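Local coordinates for outer membrane protein OMP121 (Bacteroides thetaiotaomicron, PDB 5FQ8) that probably imports nutrients across the bacterial outer membrane as a TonB-dependent, metal-binding beta-barrel receptor that associates with a partner lipoprotein, at residues B[215-223]-B[234-242]; B[225-234]-B[351-360]. All coordinates share one frame; numbering follows the deposited sequence.

Contacts 1 and 2 are built on one small antiparallel sheet, in which strand 232-237 is central: contact 1 pairs it with 222-225, while contact 2 sets the hairpin it forms with 227-229 against the loop 351-360. Their centres are about 18 Å apart and they share K234. They also touch directly where K236 and W225 form a cation-pi pair, K236 CD coming to 3.8 Å from W225 NE1. The sheet continues into a strand of the BT_2262 lipoprotein. Only contact 1 approaches an annotated site: the R217 side chain lies about 6 Å from a bound calcium ion and forms a salt bridge with E197, which has been seen to bind calcium in this protein, although that calcium is not bound to this chain here.

Contact 1 of 2, residues B[215-223]-B[234-242]; sequences GPRFDGSMQ and KLKPYVAMP
S221 and Q223 supply the backbone groups that fasten this end of the sheet to Y238 and K236. Y238 N donates to S221 O at 2.6 Å in a fairly straight bond (157° at the hydrogen). Two reciprocal bonds, Q223 N to K236 O at 3.1 Å and K236 N to Q223 O at 3.2 Å, identify Q223 and K236 as an antiparallel hydrogen-bonded pair; M222 and P237 form the adjacent non-hydrogen-bonded pair. Beyond the strand end, G220 N reaches Y238 O at 2.9 Å from above the carbonyl plane. Q223 NE2, bent back within its own segment, points in its amide plane at S221 OG, 3.0 Å away. The polar end of K236 is held outside the contact, in a salt bridge with D340.

Y238 carries the packing. With CG opposite the backbone N (chi1 -165°), its ring reaches into 216-219, crossing the P216 ring at about a right angle, where OH donates weakly to P216 O and CE2 meets P216 CG. F218 turns an edge toward one face of Y238 in a tilted edge-to-face pair, centroids 5.0 Å apart and planes at 53°. The F218 ring in turn receives A240 over one of its own faces, CB being 3.5 Å from CE2. Farther along, M222 CE lies beside P237 CG at 3.5 Å, the two side chains pointing the same way. A ring from another protein chain also meets Y238. The paired register, ended by an inverse gamma turn centred on Y238, is that of a small antiparallel sheet within the long connection between barrel strands 177-188 and 252-264, consistent with an extracellular loop of a TonB-dependent receptor.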
loop_
_atom_site.group_PDB
_atom_site.type_symbol
_atom_site.label_atom_id
_atom_site.label_comp_id
_atom_site.label_asym_id
_atom_site.label_seq_id
_atom_site.Cartn_x
_atom_site.Cartn_y
_atom_site.Cartn_z
ATOM N N GLY B 215 -4.072 -30.938 32.911
ATOM C CA GLY B 215 -3.960 -32.369 32.780
ATOM C C GLY B 215 -3.943 -33.034 34.138
ATOM O O GLY B 215 -4.406 -32.469 35.134
ATOM N N PRO B 216 -3.423 -34.251 34.202
ATOM C CA PRO B 216 -3.323 -34.948 35.480
ATOM C C PRO B 216 -2.201 -34.412 36.356
ATOM O O PRO B 216 -1.320 -33.662 35.936
ATOM C CB PRO B 216 -3.065 -36.400 35.070
ATOM C CG PRO B 216 -2.603 -36.354 33.722
ATOM C CD PRO B 216 -3.203 -35.156 33.073
ATOM N N ARG B 217 -2.265 -34.814 37.620
ATOM C CA ARG B 217 -1.205 -34.493 38.561
ATOM C C ARG B 217 0.065 -35.218 38.147
ATOM O O ARG B 217 0.022 -36.356 37.677
ATOM C CB ARG B 217 -1.626 -34.871 39.979
ATOM C CG ARG B 217 -0.739 -34.292 41.076
ATOM C CD ARG B 217 -1.514 -33.920 42.344
ATOM N NE ARG B 217 -2.704 -34.741 42.556
ATOM C CZ ARG B 217 -3.915 -34.251 42.790
ATOM N NH1 ARG B 217 -4.084 -32.946 42.851
ATOM N NH2 ARG B 217 -4.948 -35.057 42.981
ATOM N N PHE B 218 1.196 -34.539 38.296
ATOM C CA PHE B 218 2.441 -35.027 37.726
ATOM C C PHE B 218 2.828 -36.381 38.296
ATOM O O PHE B 218 2.872 -36.572 39.507
ATOM C CB PHE B 218 3.546 -34.019 37.968
ATOM C CG PHE B 218 3.546 -32.878 36.994
ATOM C CD1 PHE B 218 3.788 -33.093 35.652
ATOM C CD2 PHE B 218 3.328 -31.590 37.425
ATOM C CE1 PHE B 218 3.791 -32.051 34.763
ATOM C CE2 PHE B 218 3.333 -30.545 36.534
ATOM C CZ PHE B 218 3.564 -30.778 35.199
ATOM N N ASP B 219 3.120 -37.318 37.407
ATOM C CA ASP B 219 3.358 -38.720 37.707
ATOM C C ASP B 219 4.830 -39.057 37.785
ATOM O O ASP B 219 5.235 -39.857 38.624
ATOM C CB ASP B 219 2.734 -39.589 36.607
ATOM C CG ASP B 219 1.670 -40.522 37.112
ATOM O OD1 ASP B 219 1.090 -40.253 38.175
ATOM O OD2 ASP B 219 1.398 -41.528 36.423
ATOM N N GLY B 220 5.630 -38.473 36.892
ATOM C CA GLY B 220 6.933 -38.994 36.563
ATOM C C GLY B 220 6.906 -40.073 35.515
ATOM O O GLY B 220 7.963 -40.432 34.991
ATOM N N SER B 221 5.733 -40.607 35.195
ATOM C CA SER B 221 5.612 -41.601 34.147
ATOM C C SER B 221 6.008 -41.009 32.802
ATOM O O SER B 221 6.010 -39.794 32.598
ATOM C CB SER B 221 4.182 -42.116 34.073
ATOM O OG SER B 221 3.308 -41.082 33.669
ATOM N N MET B 222 6.348 -41.887 31.873
ATOM C CA MET B 222 6.675 -41.465 30.524
ATOM C C MET B 222 5.394 -41.410 29.702
ATOM O O MET B 222 4.693 -42.415 29.549
ATOM C CB MET B 222 7.712 -42.401 29.907
ATOM C CG MET B 222 9.070 -42.293 30.568
ATOM S SD MET B 222 10.402 -42.042 29.411
ATOM C CE MET B 222 11.692 -41.459 30.463
ATOM N N GLN B 223 5.077 -40.227 29.205
ATOM C CA GLN B 223 3.937 -40.019 28.334
ATOM C C GLN B 223 4.401 -39.391 27.027
ATOM O O GLN B 223 5.552 -38.983 26.871
ATOM C CB GLN B 223 2.892 -39.137 29.016
ATOM C CG GLN B 223 2.484 -39.625 30.384
ATOM C CD GLN B 223 1.505 -40.778 30.338
ATOM O OE1 GLN B 223 0.746 -40.920 29.394
ATOM N NE2 GLN B 223 1.530 -41.615 31.355
ATOM N N LYS B 234 7.665 -37.481 20.201
ATOM C CA LYS B 234 8.534 -37.312 21.358
ATOM C C LYS B 234 7.885 -37.882 22.612
ATOM O O LYS B 234 6.665 -37.855 22.778
ATOM C CB LYS B 234 8.894 -35.844 21.577
ATOM C CG LYS B 234 10.081 -35.382 20.761
ATOM C CD LYS B 234 10.385 -33.921 20.988
ATOM C CE LYS B 234 11.590 -33.472 20.192
ATOM N NZ LYS B 234 11.984 -32.083 20.535
ATOM N N LEU B 235 8.733 -38.386 23.502
ATOM C CA LEU B 235 8.339 -39.115 24.698
ATOM C C LEU B 235 9.233 -38.665 25.839
ATOM O O LEU B 235 10.456 -38.703 25.710
ATOM C CB LEU B 235 8.479 -40.616 24.471
ATOM C CG LEU B 235 8.180 -41.563 25.610
ATOM C CD1 LEU B 235 6.703 -41.632 25.796
ATOM C CD2 LEU B 235 8.719 -42.909 25.248
ATOM N N LYS B 236 8.629 -38.245 26.944
ATOM C CA LYS B 236 9.348 -37.580 28.017
ATOM C C LYS B 236 8.688 -37.926 29.341
ATOM O O LYS B 236 7.501 -38.261 29.379
ATOM C CB LYS B 236 9.360 -36.062 27.814
ATOM C CG LYS B 236 8.254 -35.327 28.502
ATOM C CD LYS B 236 8.353 -33.858 28.190
ATOM C CE LYS B 236 7.371 -33.058 29.013
ATOM N NZ LYS B 236 6.335 -33.911 29.686
ATOM N N PRO B 237 9.423 -37.841 30.444
ATOM C CA PRO B 237 8.804 -38.073 31.746
ATOM C C PRO B 237 7.861 -36.939 32.103
ATOM O O PRO B 237 8.167 -35.761 31.907
ATOM C CB PRO B 237 10.000 -38.128 32.701
ATOM C CG PRO B 237 11.194 -38.281 31.840
ATOM C CD PRO B 237 10.868 -37.606 30.569
ATOM N N TYR B 238 6.705 -37.310 32.641
ATOM C CA TYR B 238 5.652 -36.348 32.954
ATOM C C TYR B 238 5.997 -35.663 34.274
ATOM O O TYR B 238 5.539 -36.038 35.352
ATOM C CB TYR B 238 4.305 -37.056 32.993
ATOM C CG TYR B 238 3.118 -36.136 32.957
ATOM C CD1 TYR B 238 3.065 -35.083 32.062
ATOM C CD2 TYR B 238 2.044 -36.331 33.804
ATOM C CE1 TYR B 238 1.990 -34.242 32.020
ATOM C CE2 TYR B 238 0.959 -35.493 33.767
ATOM C CZ TYR B 238 0.944 -34.448 32.869
ATOM O OH TYR B 238 -0.115 -33.590 32.800
ATOM N N VAL B 239 6.847 -34.642 34.183
ATOM C CA VAL B 239 7.296 -33.900 35.351
ATOM C C VAL B 239 7.190 -32.420 35.055
ATOM O O VAL B 239 7.093 -32.004 33.904
ATOM C CB VAL B 239 8.743 -34.245 35.759
ATOM C CG1 VAL B 239 8.855 -35.683 36.177
ATOM C CG2 VAL B 239 9.683 -33.961 34.632
ATOM N N ALA B 240 7.233 -31.622 36.108
ATOM C CA ALA B 240 7.150 -30.181 35.945
ATOM C C ALA B 240 8.516 -29.590 35.637
ATOM O O ALA B 240 9.549 -30.085 36.088
ATOM C CB ALA B 240 6.587 -29.527 37.201
ATOM N N MET B 241 8.515 -28.510 34.863
ATOM C CA MET B 241 9.726 -27.770 34.533
ATOM C C MET B 241 9.524 -26.334 34.989
ATOM O O MET B 241 9.241 -25.447 34.174
ATOM C CB MET B 241 10.025 -27.850 33.044
ATOM C CG MET B 241 10.241 -29.238 32.559
ATOM S SD MET B 241 11.530 -29.204 31.361
ATOM C CE MET B 241 11.615 -30.879 30.813
ATOM N N PRO B 242 9.692 -26.066 36.282
ATOM C CA PRO B 242 9.251 -24.780 36.827
ATOM C C PRO B 242 9.982 -23.592 36.259
ATOM O O PRO B 242 9.449 -22.481 36.283
ATOM C CB PRO B 242 9.533 -24.936 38.324
ATOM C CG PRO B 242 9.610 -26.383 38.551
ATOM C CD PRO B 242 10.200 -26.955 37.330
#

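Contact 2 of 2, residues B[225-234]-B[351-360]; sequences WGNVYNNSQK and DPFNTPGYYY
The hairpin of strands 227-229 and 232-237, closed by a type I' turn from Y229 to S232, clasps F353 of the loop segment 351-360 between Y229 and K234. K234 CG stands over the centre of one face of the F353 ring, 4.3 Å from its centroid, while Y229 CB covers the opposite face, also 4.3 Å from the centroid but offset toward the rim. Past the ring, the extended K234 chain carries NZ to D351 OD2 at 2.8 Å, a salt bridge on the syn lone pair of the carboxylate.

Placing CG opposite its backbone N (chi1 167°) sets the Y229 ring between two loop residues. P352 CB makes a CH-pi contact with one face, 3.4 Å from the centroid and 8° off the normal, and the ring edge at CD2 points into the face of Y358 in a T-shaped pair with centroids 5.0 Å apart and planes at 81°. A leucine in its place, lacking the ring, is likely to open a gap between P352 and Y358 and leave the face of Y358 without its edge-on partner, though CB would still lie over F353.

N227 ND2 is hydrogen-bonded to N430 OD1, outside the contact, and makes only a weak bond to Y359 O at 2.7 Å. A water accepts from N227 N at 2.7 Å and donates to Y358 O at 3.2 Å, bridging the two backbones. Nearer the corner at G226, W225 turns an edge toward the face of Y360 in an offset edge-to-face pair. Aromatic and CH-pi packing therefore supplies most of the fit, with one ion pair and a bridging water satisfying polar groups within a largely buried contact.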
loop_
_atom_site.group_PDB
_atom_site.type_symbol
_atom_site.label_atom_id
_atom_site.label_comp_id
_atom_site.label_asym_id
_atom_site.label_seq_id
_atom_site.Cartn_x
_atom_site.Cartn_y
_atom_site.Cartn_z
ATOM N N TRP B 225 3.975 -36.505 23.874
ATOM C CA TRP B 225 3.583 -35.115 23.735
ATOM C C TRP B 225 3.895 -34.663 22.315
ATOM O O TRP B 225 4.667 -35.298 21.595
ATOM C CB TRP B 225 4.279 -34.226 24.772
ATOM C CG TRP B 225 5.729 -34.056 24.561
ATOM C CD1 TRP B 225 6.711 -34.943 24.838
ATOM C CD2 TRP B 225 6.363 -32.907 24.034
ATOM N NE1 TRP B 225 7.924 -34.426 24.506
ATOM C CE2 TRP B 225 7.735 -33.165 24.009
ATOM C CE3 TRP B 225 5.901 -31.679 23.568
ATOM C CZ2 TRP B 225 8.648 -32.244 23.534
ATOM C CZ3 TRP B 225 6.809 -30.767 23.103
ATOM C CH2 TRP B 225 8.162 -31.051 23.087
ATOM N N GLY B 226 3.265 -33.570 21.920
ATOM C CA GLY B 226 3.579 -32.945 20.659
ATOM C C GLY B 226 2.987 -33.687 19.481
ATOM O O GLY B 226 2.308 -34.701 19.607
ATOM N N ASN B 227 3.257 -33.151 18.302
ATOM C CA ASN B 227 2.735 -33.739 17.085
ATOM C C ASN B 227 3.525 -34.979 16.709
ATOM O O ASN B 227 4.439 -35.413 17.414
ATOM C CB ASN B 227 2.762 -32.724 15.957
ATOM C CG ASN B 227 1.492 -31.941 15.872
ATOM O OD1 ASN B 227 0.405 -32.505 15.862
ATOM N ND2 ASN B 227 1.613 -30.631 15.823
ATOM N N VAL B 228 3.143 -35.574 15.587
ATOM C CA VAL B 228 3.777 -36.778 15.084
ATOM C C VAL B 228 4.432 -36.433 13.767
ATOM O O VAL B 228 3.778 -35.893 12.876
ATOM C CB VAL B 228 2.768 -37.925 14.909
ATOM C CG1 VAL B 228 3.491 -39.180 14.509
ATOM C CG2 VAL B 228 2.006 -38.153 16.182
ATOM N N TYR B 229 5.716 -36.718 13.649
ATOM C CA TYR B 229 6.471 -36.413 12.445
ATOM C C TYR B 229 7.110 -37.695 11.953
ATOM O O TYR B 229 7.871 -38.329 12.689
ATOM C CB TYR B 229 7.533 -35.345 12.707
ATOM C CG TYR B 229 8.563 -35.185 11.610
ATOM C CD1 TYR B 229 9.725 -35.943 11.605
ATOM C CD2 TYR B 229 8.383 -34.258 10.593
ATOM C CE1 TYR B 229 10.666 -35.796 10.614
ATOM C CE2 TYR B 229 9.318 -34.102 9.604
ATOM C CZ TYR B 229 10.462 -34.871 9.615
ATOM O OH TYR B 229 11.401 -34.713 8.618
ATOM N N ASN B 230 6.810 -38.059 10.712
ATOM C CA ASN B 230 7.424 -39.204 10.060
ATOM C C ASN B 230 7.253 -40.455 10.908
ATOM O O ASN B 230 8.187 -41.233 11.111
ATOM C CB ASN B 230 8.896 -38.939 9.770
ATOM C CG ASN B 230 9.457 -39.872 8.730
ATOM O OD1 ASN B 230 8.956 -40.979 8.539
ATOM N ND2 ASN B 230 10.493 -39.430 8.040
ATOM N N ASN B 231 6.039 -40.622 11.433
ATOM C CA ASN B 231 5.671 -41.805 12.192
ATOM C C ASN B 231 6.480 -41.902 13.482
ATOM O O ASN B 231 6.756 -42.990 13.987
ATOM C CB ASN B 231 5.839 -43.059 11.335
ATOM C CG ASN B 231 4.838 -44.107 11.657
ATOM O OD1 ASN B 231 3.751 -43.812 12.143
ATOM N ND2 ASN B 231 5.190 -45.353 11.395
ATOM N N SER B 232 6.871 -40.754 14.019
ATOM C CA SER B 232 7.633 -40.695 15.250
ATOM C C SER B 232 7.092 -39.559 16.094
ATOM O O SER B 232 6.555 -38.582 15.572
ATOM C CB SER B 232 9.114 -40.482 14.984
ATOM O OG SER B 232 9.372 -39.128 14.671
ATOM N N GLN B 233 7.239 -39.697 17.406
ATOM C CA GLN B 233 6.725 -38.713 18.341
ATOM C C GLN B 233 7.683 -38.619 19.518
ATOM O O GLN B 233 8.436 -39.552 19.800
ATOM C CB GLN B 233 5.321 -39.099 18.788
ATOM C CG GLN B 233 4.545 -38.040 19.500
ATOM C CD GLN B 233 3.209 -38.563 19.931
ATOM O OE1 GLN B 233 2.943 -39.751 19.805
ATOM N NE2 GLN B 233 2.351 -37.687 20.427
ATOM N N LYS B 234 7.665 -37.481 20.201
ATOM C CA LYS B 234 8.534 -37.312 21.358
ATOM C C LYS B 234 7.885 -37.882 22.612
ATOM O O LYS B 234 6.665 -37.855 22.778
ATOM C CB LYS B 234 8.894 -35.844 21.577
ATOM C CG LYS B 234 10.081 -35.382 20.761
ATOM C CD LYS B 234 10.385 -33.921 20.988
ATOM C CE LYS B 234 11.590 -33.472 20.192
ATOM N NZ LYS B 234 11.984 -32.083 20.535
ATOM N N ASP B 351 15.343 -29.395 14.310
ATOM C CA ASP B 351 14.511 -30.417 14.922
ATOM C C ASP B 351 13.120 -30.317 14.302
ATOM O O ASP B 351 12.373 -29.373 14.597
ATOM C CB ASP B 351 14.474 -30.231 16.434
ATOM C CG ASP B 351 13.765 -31.345 17.146
ATOM O OD1 ASP B 351 13.440 -32.368 16.517
ATOM O OD2 ASP B 351 13.543 -31.195 18.353
ATOM N N PRO B 352 12.745 -31.250 13.437
ATOM C CA PRO B 352 11.468 -31.125 12.730
ATOM C C PRO B 352 10.311 -30.812 13.634
ATOM O O PRO B 352 9.457 -29.999 13.270
ATOM C CB PRO B 352 11.309 -32.504 12.074
ATOM C CG PRO B 352 12.234 -33.403 12.810
ATOM C CD PRO B 352 13.380 -32.544 13.184
ATOM N N PHE B 353 10.292 -31.390 14.834
ATOM C CA PHE B 353 9.187 -31.176 15.750
ATOM C C PHE B 353 9.028 -29.728 16.175
ATOM O O PHE B 353 8.024 -29.410 16.812
ATOM C CB PHE B 353 9.358 -32.013 16.998
ATOM C CG PHE B 353 9.267 -33.485 16.769
ATOM C CD1 PHE B 353 8.053 -34.125 16.820
ATOM C CD2 PHE B 353 10.400 -34.236 16.563
ATOM C CE1 PHE B 353 7.966 -35.479 16.642
ATOM C CE2 PHE B 353 10.324 -35.593 16.384
ATOM C CZ PHE B 353 9.103 -36.219 16.424
ATOM N N ASN B 354 9.984 -28.850 15.872
ATOM C CA ASN B 354 9.843 -27.442 16.207
ATOM C C ASN B 354 9.453 -26.596 15.020
ATOM O O ASN B 354 9.160 -25.410 15.199
ATOM C CB ASN B 354 11.143 -26.857 16.761
ATOM C CG ASN B 354 11.584 -27.500 18.025
ATOM O OD1 ASN B 354 10.791 -27.936 18.834
ATOM N ND2 ASN B 354 12.878 -27.566 18.205
ATOM N N THR B 355 9.487 -27.168 13.822
ATOM C CA THR B 355 9.096 -26.449 12.630
ATOM C C THR B 355 7.620 -26.092 12.752
ATOM O O THR B 355 6.873 -26.788 13.437
ATOM C CB THR B 355 9.368 -27.299 11.399
ATOM N N PRO B 356 7.181 -24.998 12.140
ATOM C CA PRO B 356 5.818 -24.512 12.401
ATOM C C PRO B 356 4.737 -25.524 12.130
ATOM O O PRO B 356 3.679 -25.472 12.759
ATOM C CB PRO B 356 5.703 -23.318 11.455
ATOM C CG PRO B 356 7.075 -22.861 11.269
ATOM C CD PRO B 356 7.910 -24.096 11.244
ATOM N N GLY B 357 4.974 -26.458 11.214
ATOM C CA GLY B 357 3.965 -27.443 10.904
ATOM C C GLY B 357 3.867 -28.571 11.894
ATOM O O GLY B 357 2.842 -29.249 11.937
ATOM N N TYR B 358 4.893 -28.789 12.697
ATOM C CA TYR B 358 4.850 -29.864 13.671
ATOM C C TYR B 358 5.060 -29.361 15.095
ATOM O O TYR B 358 5.429 -30.139 15.974
ATOM C CB TYR B 358 5.870 -30.939 13.295
ATOM C CG TYR B 358 5.571 -31.621 11.985
ATOM C CD1 TYR B 358 5.828 -30.996 10.786
ATOM C CD2 TYR B 358 5.041 -32.900 11.953
ATOM C CE1 TYR B 358 5.552 -31.615 9.588
ATOM C CE2 TYR B 358 4.770 -33.527 10.768
ATOM C CZ TYR B 358 5.023 -32.881 9.583
ATOM O OH TYR B 358 4.747 -33.519 8.389
ATOM N N TYR B 359 4.807 -28.082 15.343
ATOM C CA TYR B 359 4.898 -27.528 16.685
ATOM C C TYR B 359 3.932 -28.233 17.626
ATOM O O TYR B 359 2.871 -28.690 17.214
ATOM C CB TYR B 359 4.587 -26.048 16.625
ATOM C CG TYR B 359 4.794 -25.288 17.902
ATOM C CD1 TYR B 359 6.013 -25.298 18.554
ATOM C CD2 TYR B 359 3.772 -24.521 18.434
ATOM C CE1 TYR B 359 6.195 -24.587 19.718
ATOM C CE2 TYR B 359 3.942 -23.815 19.584
ATOM C CZ TYR B 359 5.154 -23.847 20.224
ATOM O OH TYR B 359 5.314 -23.133 21.376
ATOM N N TYR B 360 4.298 -28.321 18.905
ATOM C CA TYR B 360 3.589 -29.242 19.782
ATOM C C TYR B 360 2.136 -28.845 20.014
ATOM O O TYR B 360 1.344 -29.688 20.443
ATOM C CB TYR B 360 4.326 -29.389 21.115
ATOM C CG TYR B 360 4.327 -28.170 21.990
ATOM C CD1 TYR B 360 5.323 -27.226 21.881
ATOM C CD2 TYR B 360 3.344 -27.971 22.933
ATOM C CE1 TYR B 360 5.329 -26.119 22.664
ATOM C CE2 TYR B 360 3.343 -26.862 23.721
ATOM C CZ TYR B 360 4.338 -25.941 23.579
ATOM O OH TYR B 360 4.360 -24.822 24.355
HETATM O O HOH W 1 5.663 -31.883 18.588
#